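Local coordinates for protein Phi class glutathione transferase GSTF1 (Populus tremula x Populus tremuloides, PDB 4RI6) that binds glutathione and probably catalyses its conjugation to electrophilic compounds, releasing a halide from halogenated substrates, as a cytoplasmic detoxifying enzyme of the Phi class, at residues V16-A21 against A165-L170; E68-C73 against Q101-D106; V118-F123 against E130-K135. All coordinates share one frame; numbering follows the deposited sequence.

Interaction 1 (V16-A21 against A165-L170)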
# COMPACT_ATOMS: atom_id res chain seq x y z
N VAL A 16 12.81 6.70 2.33
CA VAL A 16 14.01 6.35 3.11
C VAL A 16 13.79 6.63 4.61
O VAL A 16 14.15 5.84 5.47
CB VAL A 16 15.26 7.13 2.61
CG1 VAL A 16 16.47 6.86 3.53
CG2 VAL A 16 15.59 6.76 1.15
N SER A 17 13.20 7.78 4.91
CA SER A 17 12.95 8.18 6.30
C SER A 17 12.07 7.18 7.03
O SER A 17 12.27 6.91 8.22
CB SER A 17 12.31 9.58 6.35
OG SER A 17 13.28 10.58 6.05
N ARG A 18 11.08 6.65 6.33
CA ARG A 18 10.22 5.62 6.88
C ARG A 18 11.04 4.42 7.31
O ARG A 18 10.87 3.88 8.41
CB ARG A 18 9.16 5.21 5.85
CG ARG A 18 8.23 4.11 6.32
CD ARG A 18 7.17 3.74 5.27
NE ARG A 18 6.29 4.87 5.11
CZ ARG A 18 6.31 5.74 4.11
NH1 ARG A 18 7.14 5.60 3.08
NH2 ARG A 18 5.48 6.76 4.15
N VAL A 19 11.97 4.00 6.47
CA VAL A 19 12.79 2.85 6.81
C VAL A 19 13.75 3.16 7.97
O VAL A 19 13.92 2.35 8.88
CB VAL A 19 13.57 2.35 5.57
CG1 VAL A 19 14.59 1.30 5.94
CG2 VAL A 19 12.61 1.80 4.54
N LEU A 20 14.37 4.34 7.93
CA LEU A 20 15.31 4.72 8.97
C LEU A 20 14.65 4.76 10.33
O LEU A 20 15.22 4.29 11.32
CB LEU A 20 15.95 6.08 8.67
CG LEU A 20 16.86 6.14 7.44
CD1 LEU A 20 17.40 7.54 7.25
CD2 LEU A 20 18.02 5.17 7.58
N ALA A 21 13.46 5.34 10.39
CA ALA A 21 12.76 5.44 11.66
C ALA A 21 12.46 4.04 12.19
O ALA A 21 12.56 3.80 13.40
CB ALA A 21 11.48 6.24 11.50
N ALA A 165 1.77 2.00 11.97
CA ALA A 165 0.76 2.82 11.29
C ALA A 165 1.04 4.29 11.53
O ALA A 165 0.99 5.09 10.59
CB ALA A 165 -0.62 2.46 11.75
N ASP A 166 1.32 4.67 12.77
CA ASP A 166 1.64 6.07 13.06
C ASP A 166 2.96 6.47 12.41
O ASP A 166 3.07 7.52 11.78
CB ASP A 166 1.70 6.30 14.56
CG ASP A 166 0.48 5.77 15.26
OD1 ASP A 166 -0.61 6.38 15.15
OD2 ASP A 166 0.61 4.73 15.93
N LEU A 167 3.96 5.60 12.56
CA LEU A 167 5.29 5.84 12.02
C LEU A 167 5.22 6.17 10.54
O LEU A 167 5.85 7.11 10.08
CB LEU A 167 6.21 4.64 12.29
CG LEU A 167 7.69 4.78 11.95
CD1 LEU A 167 8.49 3.75 12.73
CD2 LEU A 167 7.94 4.63 10.44
N SER A 168 4.39 5.43 9.82
CA SER A 168 4.37 5.57 8.38
C SER A 168 3.84 6.94 7.92
O SER A 168 4.13 7.35 6.77
CB SER A 168 3.53 4.42 7.79
OG SER A 168 3.82 4.20 6.43
N HIS A 169 3.12 7.65 8.80
CA HIS A 169 2.62 9.00 8.52
C HIS A 169 3.65 10.11 8.76
O HIS A 169 3.48 11.24 8.31
CB HIS A 169 1.38 9.31 9.35
CG HIS A 169 0.17 8.55 8.94
ND1 HIS A 169 -0.03 7.22 9.25
CD2 HIS A 169 -0.92 8.94 8.23
CE1 HIS A 169 -1.18 6.82 8.73
NE2 HIS A 169 -1.73 7.84 8.10
N LEU A 170 4.72 9.79 9.48
CA LEU A 170 5.69 10.80 9.85
C LEU A 170 6.35 11.49 8.65
O LEU A 170 6.48 12.72 8.66
CB LEU A 170 6.76 10.20 10.77
CG LEU A 170 6.30 9.96 12.21
CD1 LEU A 170 7.28 9.08 12.99
CD2 LEU A 170 6.11 11.29 12.94
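R18 reaches from helix 14-25 to S168 on helix 164-179 and holds it side-on through two nitrogens, each on a different oxygen. NE donates to S168 OG at 2.9 Å; the hydroxyl is tilted out of the guanidinium plane and the bond is bent. The second bond is straighter and flatter: NH2 of R18 meets the backbone O of S168 at 3.0 Å, lying in the carbonyl plane, with an N-H...O angle of 161°. The arginine leaves its helix with CG anti to the backbone N, stays extended through CG and then bends at chi3 (-66°), which turns the guanidinium toward S168. Beside this grip, L167 packs on A21 and on the R18 backbone. The CB of L167 is directed at helix 14-25, and its two methyls reach A21: CD2 lies 4.0 Å from A21 CB and 3.6 Å from the carbonyl O of R18, while CD1 comes to 4.0 Å from A21 C.

Further out, S168 OG is also hydrogen-bonded to D106, and R18 NH1 to S69 OG, so both ends of the polar contact are tied to neighbouring helices. The stem of R18 also touches C73 of helix 69-79, and S168 packs on R70 of that helix. The two helix segments run at 139° to each other, nearer antiparallel than parallel, with axes 8.9 Å apart. This buried contact joins the thioredoxin-like N-terminal domain to the all-helical C-terminal domain, the two-domain architecture of the glutathione transferase fold.

Interaction 2 (E68-C73 against Q101-D106). With GSH (glutathione), chain C.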
# COMPACT_ATOMS: atom_id res chain seq x y z
N GLU A 68 10.58 -1.21 -1.87
CA GLU A 68 9.32 -0.68 -1.32
C GLU A 68 9.43 -0.53 0.19
O GLU A 68 9.52 -1.49 0.93
CB GLU A 68 8.08 -1.51 -1.70
CG GLU A 68 7.55 -1.13 -3.07
CD GLU A 68 6.97 0.27 -3.13
OE1 GLU A 68 6.78 0.90 -2.06
OE2 GLU A 68 6.68 0.75 -4.24
N SER A 69 9.40 0.72 0.63
CA SER A 69 9.62 1.04 2.03
C SER A 69 8.77 0.26 3.01
O SER A 69 9.28 -0.22 4.02
CB SER A 69 9.44 2.55 2.26
OG SER A 69 8.13 3.02 1.98
N ARG A 70 7.47 0.10 2.75
CA ARG A 70 6.63 -0.57 3.72
C ARG A 70 6.91 -2.08 3.76
O ARG A 70 6.78 -2.68 4.82
CB ARG A 70 5.16 -0.29 3.44
CG ARG A 70 4.79 1.16 3.65
CD ARG A 70 3.44 1.52 3.08
NE ARG A 70 3.22 2.98 3.09
CZ ARG A 70 3.67 3.81 2.16
NH1 ARG A 70 4.38 3.37 1.12
NH2 ARG A 70 3.41 5.10 2.25
N ALA A 71 7.33 -2.67 2.64
CA ALA A 71 7.74 -4.08 2.61
C ALA A 71 9.04 -4.27 3.37
O ALA A 71 9.19 -5.20 4.16
CB ALA A 71 7.89 -4.58 1.15
N ILE A 72 9.97 -3.36 3.15
CA ILE A 72 11.22 -3.39 3.90
C ILE A 72 10.94 -3.32 5.41
O ILE A 72 11.53 -4.05 6.20
CB ILE A 72 12.13 -2.22 3.47
CG1 ILE A 72 12.57 -2.44 2.01
CG2 ILE A 72 13.36 -2.12 4.38
CD1 ILE A 72 13.23 -1.26 1.37
N CYS A 73 10.01 -2.45 5.80
CA CYS A 73 9.74 -2.25 7.22
C CYS A 73 9.05 -3.47 7.82
O CYS A 73 9.34 -3.84 8.95
CB CYS A 73 8.90 -1.00 7.44
SG CYS A 73 9.82 0.54 7.12
N GLN A 101 -4.22 -2.41 8.92
CA GLN A 101 -5.26 -1.71 8.17
C GLN A 101 -4.98 -0.20 8.13
O GLN A 101 -5.31 0.45 7.15
CB GLN A 101 -6.66 -1.99 8.75
CG GLN A 101 -6.88 -1.39 10.11
CD GLN A 101 -8.11 -1.93 10.82
OE1 GLN A 101 -9.13 -2.23 10.20
NE2 GLN A 101 -7.99 -2.09 12.13
N TRP A 102 -4.35 0.35 9.17
CA TRP A 102 -4.02 1.78 9.21
C TRP A 102 -2.73 2.04 8.43
O TRP A 102 -2.54 3.12 7.90
CB TRP A 102 -3.93 2.28 10.66
CG TRP A 102 -5.28 2.26 11.29
CD1 TRP A 102 -5.78 1.32 12.14
CD2 TRP A 102 -6.33 3.21 11.08
NE1 TRP A 102 -7.07 1.62 12.46
CE2 TRP A 102 -7.43 2.77 11.82
CE3 TRP A 102 -6.44 4.39 10.34
CZ2 TRP A 102 -8.62 3.47 11.85
CZ3 TRP A 102 -7.61 5.06 10.36
CH2 TRP A 102 -8.69 4.62 11.11
N VAL A 103 -1.87 1.03 8.32
CA VAL A 103 -0.72 1.14 7.41
C VAL A 103 -1.21 1.20 5.95
O VAL A 103 -0.73 2.00 5.14
CB VAL A 103 0.26 -0.02 7.59
CG1 VAL A 103 1.43 0.10 6.60
CG2 VAL A 103 0.79 -0.06 9.03
N GLU A 104 -2.22 0.39 5.62
CA GLU A 104 -2.80 0.44 4.27
C GLU A 104 -3.49 1.78 4.05
O GLU A 104 -3.52 2.30 2.94
CB GLU A 104 -3.77 -0.73 4.06
CG GLU A 104 -3.10 -2.04 3.86
CD GLU A 104 -2.28 -2.06 2.59
OE1 GLU A 104 -2.78 -1.57 1.56
OE2 GLU A 104 -1.13 -2.54 2.61
N THR A 105 -4.10 2.33 5.10
CA THR A 105 -4.70 3.65 4.99
C THR A 105 -3.64 4.70 4.67
O THR A 105 -3.88 5.59 3.86
CB THR A 105 -5.51 3.97 6.27
OG1 THR A 105 -6.60 3.04 6.34
CG2 THR A 105 -6.07 5.38 6.26
N ASP A 106 -2.46 4.60 5.27
CA ASP A 106 -1.37 5.44 4.82
C ASP A 106 -1.09 5.22 3.33
O ASP A 106 -1.07 6.16 2.54
CB ASP A 106 -0.08 5.19 5.62
CG ASP A 106 1.11 5.89 5.01
OD1 ASP A 106 1.01 7.11 4.79
OD2 ASP A 106 2.13 5.23 4.73
N1 GSH C . 6.59 3.32 -3.06
CA1 GSH C . 8.02 3.49 -2.90
C1 GSH C . 8.54 3.17 -1.52
O11 GSH C . 7.77 3.39 -0.60
O12 GSH C . 9.67 2.68 -1.32
CB1 GSH C . 8.19 4.97 -3.18
CG1 GSH C . 9.60 5.22 -3.63
CD1 GSH C . 9.73 6.63 -4.11
OE1 GSH C . 8.89 7.19 -4.79
N2 GSH C . 10.87 7.18 -3.75
CA2 GSH C . 11.33 8.49 -4.08
C2 GSH C . 12.31 8.35 -5.20
O2 GSH C . 13.02 7.38 -5.22
CB2 GSH C . 11.94 9.05 -2.78
SG2 GSH C . 10.72 9.86 -1.73
N3 GSH C . 12.34 9.34 -6.11
CA3 GSH C . 13.29 9.38 -7.20
C3 GSH C . 12.73 8.82 -8.48
O31 GSH C . 11.58 8.33 -8.47
O32 GSH C . 13.44 8.88 -9.50
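V103 is the first residue of 101-106 to touch helix 69-79: its CG1 lies 4.3 Å from CD of R70, a loose apolar contact beside the arginine stem. Just before it, Q101 and W102 serve the dimer, Q101 OE1 bonding to F67 N of the second subunit and the W102 ring meeting that F67 edge-to-face. E104 also faces that subunit, in a salt bridge with its R74. One turn on from V103, D106 meets the guanidinium of R70. NE and NH2 both grip the single oxygen OD2, NH2 at 2.8 Å and NE at 3.0 Å, and the oxygen lies almost in the guanidinium plane, at its edge. The carboxylate is turned 36° from that plane, and both donors reach OD2 from the same face of it: NE on the anti side, NH2 from above. The straight run of R70 from CG to NE (chi2 167°, chi3 -170°) carries its head this far. OD2 also takes a hydrogen bond from S168 OG.

The start of helix 69-79, which carries R70, also holds glutathione. S69 N bonds to O12, S69 OG to O11 at 2.6 Å, and the N-cap residue E68 receives the ligand amine N1 on OE1 at 2.6 Å. R70 NH1 stays 3.8 Å from GSH O11. With the guanidinium gone, as in an alanine here, D106 OD2 would probably keep S168 OG but lose both charged donors. Chemically, the buried aspartate charge is probably offset by R70, while the glutathione carboxylate is held directly by S69 N and OG, with R70 adding at most a weak, longer-range attraction.

Interaction 3 (V118-F123 against E130-K135)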
# COMPACT_ATOMS: atom_id res chain seq x y z
N VAL A 118 3.68 17.23 -0.90
CA VAL A 118 5.10 17.33 -0.56
C VAL A 118 5.94 17.47 -1.82
O VAL A 118 6.85 18.31 -1.88
CB VAL A 118 5.57 16.12 0.28
CG1 VAL A 118 7.09 16.09 0.40
CG2 VAL A 118 4.93 16.17 1.65
N HIS A 119 5.64 16.66 -2.83
CA HIS A 119 6.42 16.72 -4.05
C HIS A 119 6.25 18.06 -4.76
O HIS A 119 7.23 18.70 -5.12
CB HIS A 119 6.06 15.59 -5.01
CG HIS A 119 6.87 15.65 -6.25
ND1 HIS A 119 6.42 16.26 -7.40
CD2 HIS A 119 8.15 15.29 -6.48
CE1 HIS A 119 7.37 16.21 -8.32
NE2 HIS A 119 8.43 15.63 -7.78
N ASP A 120 5.02 18.51 -4.94
CA ASP A 120 4.80 19.72 -5.73
C ASP A 120 5.34 20.96 -5.03
O ASP A 120 5.81 21.88 -5.69
CB ASP A 120 3.32 19.89 -6.04
CG ASP A 120 2.82 18.85 -7.03
OD1 ASP A 120 3.66 18.17 -7.68
OD2 ASP A 120 1.60 18.71 -7.18
N LEU A 121 5.28 20.97 -3.70
CA LEU A 121 5.70 22.14 -2.94
C LEU A 121 7.18 22.18 -2.58
O LEU A 121 7.71 23.27 -2.36
CB LEU A 121 4.91 22.25 -1.64
CG LEU A 121 3.41 22.47 -1.80
CD1 LEU A 121 2.72 22.27 -0.49
CD2 LEU A 121 3.18 23.88 -2.31
N LEU A 122 7.83 21.03 -2.52
CA LEU A 122 9.21 20.96 -2.02
C LEU A 122 10.23 20.29 -2.93
O LEU A 122 11.43 20.50 -2.74
CB LEU A 122 9.23 20.23 -0.68
CG LEU A 122 8.41 20.93 0.41
CD1 LEU A 122 8.29 20.04 1.62
CD2 LEU A 122 9.02 22.26 0.78
N PHE A 123 9.76 19.48 -3.89
CA PHE A 123 10.66 18.69 -4.73
C PHE A 123 10.31 18.68 -6.19
O PHE A 123 10.57 17.70 -6.87
CB PHE A 123 10.70 17.25 -4.23
CG PHE A 123 11.18 17.13 -2.83
CD1 PHE A 123 12.54 17.26 -2.55
CD2 PHE A 123 10.28 16.92 -1.80
CE1 PHE A 123 12.98 17.16 -1.26
CE2 PHE A 123 10.73 16.84 -0.50
CZ PHE A 123 12.08 16.96 -0.23
N GLU A 130 -1.76 25.71 -8.49
CA GLU A 130 -2.48 25.97 -7.24
C GLU A 130 -3.86 25.32 -7.22
O GLU A 130 -4.41 25.05 -6.15
CB GLU A 130 -2.62 27.48 -7.00
CG GLU A 130 -1.31 28.17 -6.62
CD GLU A 130 -0.77 27.77 -5.25
OE1 GLU A 130 -1.48 27.13 -4.45
OE2 GLU A 130 0.39 28.13 -4.97
N ALA A 131 -4.43 25.06 -8.39
CA ALA A 131 -5.69 24.34 -8.47
C ALA A 131 -5.47 22.89 -8.03
O ALA A 131 -6.32 22.30 -7.34
CB ALA A 131 -6.25 24.40 -9.88
N LEU A 132 -4.33 22.32 -8.41
CA LEU A 132 -4.01 20.94 -8.03
C LEU A 132 -3.59 20.86 -6.55
O LEU A 132 -3.91 19.89 -5.85
CB LEU A 132 -2.90 20.38 -8.92
CG LEU A 132 -2.47 18.94 -8.61
CD1 LEU A 132 -3.67 17.98 -8.58
CD2 LEU A 132 -1.45 18.46 -9.62
N ILE A 133 -2.89 21.89 -6.07
CA ILE A 133 -2.60 21.99 -4.65
C ILE A 133 -3.92 21.97 -3.87
O ILE A 133 -4.07 21.22 -2.92
CB ILE A 133 -1.82 23.27 -4.31
CG1 ILE A 133 -0.42 23.24 -4.90
CG2 ILE A 133 -1.73 23.44 -2.80
CD1 ILE A 133 0.48 22.15 -4.37
N LYS A 134 -4.88 22.80 -4.29
CA LYS A 134 -6.17 22.86 -3.58
C LYS A 134 -6.86 21.50 -3.60
O LYS A 134 -7.43 21.07 -2.60
CB LYS A 134 -7.09 23.94 -4.17
CG LYS A 134 -8.51 23.89 -3.55
CD LYS A 134 -9.45 24.92 -4.14
CE LYS A 134 -10.90 24.47 -4.04
NZ LYS A 134 -11.31 24.36 -2.63
N LYS A 135 -6.83 20.83 -4.74
CA LYS A 135 -7.46 19.51 -4.87
C LYS A 135 -6.90 18.52 -3.85
O LYS A 135 -7.65 17.77 -3.21
CB LYS A 135 -7.28 18.99 -6.29
CG LYS A 135 -7.99 17.70 -6.61
CD LYS A 135 -8.00 17.48 -8.13
CE LYS A 135 -8.34 16.05 -8.52
NZ LYS A 135 -9.51 15.50 -7.79
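I133 and L121 meet through their outermost carbons, CD1 of I133 lying 3.8 Å from CD2 of L121, with L121 CG hardly farther away. Both stems leave their backbones in the same sense, with the gamma carbon anti to the carbonyl carbon. The second torsions differ: in the leucine CD1 lies anti to CA (chi2 168°), leaving the other branch, CD2, to meet the isoleucine, whereas I133 folds back at CG1 (chi2 -64°), bringing its terminal methyl across to the other helix although its CB bond does not aim there. The two side chains run obliquely to one another.

The same I133 methyl also rests 4.0 Å from CB of D120, thus lodging against two successive residues of helix 93-122. The CB of D120 is directed at the partner helix, but its carboxylate finds a methyl there: OD2 lies 3.9 Å from CD2 of L132, and these two side chains cross at about a right angle. The other oxygen, OD1, receives a weak hydrogen bond from ND1 of H119 at 3.4 Å, within the same turn. The contact is small and mostly van der Waals, and partly open to solvent.

It lies where helix 93-122 ends, F123 being the first residue to leave helical geometry, and helix 130-150 begins after a short loop. The axes of the segments come within 10.9 Å at 142°, a splayed, roughly antiparallel helix pair. Helix 164-179 packs on V118 and L122 of the first helix, while K182, from the loop after helix 164-179, lies on both L121 and I133.

Interactions 1 and 2 form one continuous network, their centres 9 Å apart. Interaction 3 touches neither: its centre is about 21 and 23 Å from theirs, with nearest atoms about 8 and 10 Å apart. S168 OG of 165-170 and D106 OD2 of 101-106 lie 2.6 Å apart, probably hydrogen-bonded, and R18 NH1 is 3.0 Å from S69 OG, a probable hydrogen bond to a serine that itself holds glutathione. The side chain of R18 comes within about 4 Å of the ligand. A165 CB also packs on W102 CB at 3.5 Å. Helix 93-122 carries one side of both interactions 2 and 3, so it runs from the domain interface near the glutathione site to the distant loop before helix 130-150.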